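Local coordinates for C2 domain protein (Scophthalmus maximus, PDB 3W56) that binds calcium ions through its C2 domain and probably attaches to phospholipid membranes in a calcium-dependent way, at residues Leu24-Leu29 / Val46-Gly51. Residues are numbered along the deposited sequence; the frame is centred on the assembly and turned at random.
Sequences LRLYNL and VKVFCG
Leu26 and Val48 reach toward each other tip to tip, and a single methyl, CD2 of Leu26, settles between both branches of the valine, 3.3 Å from Val48 CG1, tighter than usual for two carbons, and 3.5 Å from Val48 CG2. The CB of Leu26 points across the gap, and CG, anti to the backbone N and beside the carbonyl carbon (chi1 171°), sends the forked end on to the valine; the short, beta-branched valine fills the facing place with two methyls close to its own backbone. A similar pairing lies two residues along each strand, where Leu24 CD2 touches Cys50 SG at 3.8 Å and the sulfur behaves as one more apolar surface. These residues belong to strands 22-32 and 44-50, in the two facing four-stranded antiparallel sheets of the C2 beta-sandwich. The short segments run nearly antiparallel, at 159°, with axes 10.0 Å apart, so side chains alone bridge the gap. Phe73 of strand 73-78 and Leu86 of strand 83-90 close in around the central pair. Toward the other end the CG of Leu29 lies instead anti to the carbonyl carbon (chi1 -57°), and its CD1 comes within 4.4 Å of Val46 CB, a looser touch beside Trp69. On the face turned from the other sheet, Arg25 lays its guanidinium over one face of the Tyr27 ring, while NH1 forms a salt bridge with Glu72.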
loop_
_atom_site.group_PDB
_atom_site.type_symbol
_atom_site.label_atom_id
_atom_site.label_comp_id
_atom_site.label_asym_id
_atom_site.label_seq_id
_atom_site.Cartn_x
_atom_site.Cartn_y
_atom_site.Cartn_z
ATOM N N LEU A 24 -7.044 12.418 -1.200
ATOM C CA LEU A 24 -5.856 11.616 -0.935
ATOM C C LEU A 24 -5.412 10.973 -2.250
ATOM O O LEU A 24 -6.211 10.338 -2.943
ATOM C CB LEU A 24 -6.160 10.532 0.111
ATOM C CG LEU A 24 -4.971 9.603 0.346
ATOM C CD1 LEU A 24 -3.854 10.368 1.084
ATOM C CD2 LEU A 24 -5.472 8.359 1.156
ATOM N N ARG A 25 -4.113 11.125 -2.573
ATOM C CA ARG A 25 -3.475 10.374 -3.654
ATOM C C ARG A 25 -2.336 9.504 -3.081
ATOM O O ARG A 25 -1.452 10.001 -2.370
ATOM C CB ARG A 25 -2.985 11.308 -4.751
ATOM C CG ARG A 25 -2.305 10.547 -5.867
ATOM C CD ARG A 25 -1.530 11.555 -6.663
ATOM N NE ARG A 25 -0.755 10.880 -7.679
ATOM C CZ ARG A 25 0.380 11.360 -8.116
ATOM N NH1 ARG A 25 1.028 10.703 -9.072
ATOM N NH2 ARG A 25 0.839 12.506 -7.590
ATOM N N LEU A 26 -2.486 8.199 -3.279
ATOM C CA LEU A 26 -1.472 7.242 -2.805
ATOM C C LEU A 26 -0.763 6.775 -4.062
ATOM O O LEU A 26 -1.424 6.446 -5.081
ATOM C CB LEU A 26 -2.126 6.104 -2.114
ATOM C CG LEU A 26 -1.180 4.930 -1.761
ATOM C CD1 LEU A 26 -0.212 5.360 -0.641
ATOM C CD2 LEU A 26 -2.010 3.810 -1.342
ATOM N N TYR A 27 0.565 6.754 -4.067
ATOM C CA TYR A 27 1.298 6.493 -5.309
ATOM C C TYR A 27 2.700 6.095 -5.023
ATOM O O TYR A 27 3.113 6.095 -3.828
ATOM C CB TYR A 27 1.223 7.691 -6.256
ATOM C CG TYR A 27 1.750 9.022 -5.697
ATOM C CD1 TYR A 27 2.941 9.612 -6.185
ATOM C CD2 TYR A 27 1.040 9.703 -4.757
ATOM C CE1 TYR A 27 3.428 10.878 -5.678
ATOM C CE2 TYR A 27 1.462 10.953 -4.228
ATOM C CZ TYR A 27 2.670 11.538 -4.685
ATOM O OH TYR A 27 3.053 12.750 -4.216
ATOM N N ASN A 28 3.409 5.705 -6.074
ATOM C CA ASN A 28 4.828 5.273 -5.961
ATOM C C ASN A 28 5.020 4.120 -4.997
ATOM O O ASN A 28 6.041 4.061 -4.282
ATOM C CB ASN A 28 5.814 6.458 -5.685
ATOM C CG ASN A 28 5.810 7.479 -6.841
ATOM O OD1 ASN A 28 5.169 7.220 -7.918
ATOM N ND2 ASN A 28 6.371 8.648 -6.607
ATOM N N LEU A 29 4.095 3.156 -4.995
ATOM C CA LEU A 29 4.245 1.924 -4.269
ATOM C C LEU A 29 5.351 1.027 -4.818
ATOM O O LEU A 29 5.438 0.712 -6.005
ATOM C CB LEU A 29 2.913 1.169 -4.246
ATOM C CG LEU A 29 1.759 1.921 -3.667
ATOM C CD1 LEU A 29 0.494 1.106 -4.190
ATOM C CD2 LEU A 29 1.877 1.783 -2.228
ATOM N N VAL A 46 -0.882 -4.961 -3.156
ATOM C CA VAL A 46 -1.160 -4.042 -2.044
ATOM C C VAL A 46 -2.622 -3.668 -1.912
ATOM O O VAL A 46 -3.293 -3.299 -2.894
ATOM C CB VAL A 46 -0.310 -2.746 -2.202
ATOM C CG1 VAL A 46 -0.411 -1.877 -0.977
ATOM C CG2 VAL A 46 1.151 -3.143 -2.493
ATOM N N LYS A 47 -3.130 -3.762 -0.683
ATOM C CA LYS A 47 -4.512 -3.359 -0.402
ATOM C C LYS A 47 -4.458 -2.027 0.270
ATOM O O LYS A 47 -3.580 -1.779 1.141
ATOM C CB LYS A 47 -5.207 -4.348 0.527
ATOM C CG LYS A 47 -5.477 -5.742 -0.031
ATOM C CD LYS A 47 -6.642 -6.379 0.830
ATOM C CE LYS A 47 -6.622 -7.879 0.682
ATOM N NZ LYS A 47 -7.574 -8.534 1.669
ATOM N N VAL A 48 -5.381 -1.151 -0.085
ATOM C CA VAL A 48 -5.377 0.261 0.299
ATOM C C VAL A 48 -6.720 0.646 0.860
ATOM O O VAL A 48 -7.789 0.539 0.170
ATOM C CB VAL A 48 -5.117 1.211 -0.895
ATOM C CG1 VAL A 48 -5.002 2.635 -0.477
ATOM C CG2 VAL A 48 -3.827 0.776 -1.600
ATOM N N PHE A 49 -6.655 1.101 2.101
ATOM C CA PHE A 49 -7.834 1.633 2.794
ATOM C C PHE A 49 -7.562 3.053 3.245
ATOM O O PHE A 49 -6.450 3.405 3.675
ATOM C CB PHE A 49 -8.159 0.791 4.039
ATOM C CG PHE A 49 -8.298 -0.683 3.755
ATOM C CD1 PHE A 49 -9.545 -1.254 3.541
ATOM C CD2 PHE A 49 -7.164 -1.481 3.667
ATOM C CE1 PHE A 49 -9.649 -2.634 3.275
ATOM C CE2 PHE A 49 -7.233 -2.853 3.430
ATOM C CZ PHE A 49 -8.503 -3.436 3.213
ATOM N N CYS A 50 -8.582 3.885 3.150
ATOM C CA CYS A 50 -8.501 5.182 3.779
ATOM C C CYS A 50 -9.623 5.260 4.790
ATOM O O CYS A 50 -10.808 5.357 4.391
ATOM C CB CYS A 50 -8.688 6.305 2.757
ATOM S SG CYS A 50 -8.421 7.890 3.561
ATOM N N GLY A 51 -9.271 5.255 6.074
ATOM C CA GLY A 51 -10.291 5.089 7.102
ATOM C C GLY A 51 -11.096 3.823 6.825
ATOM O O GLY A 51 -10.553 2.719 6.768
#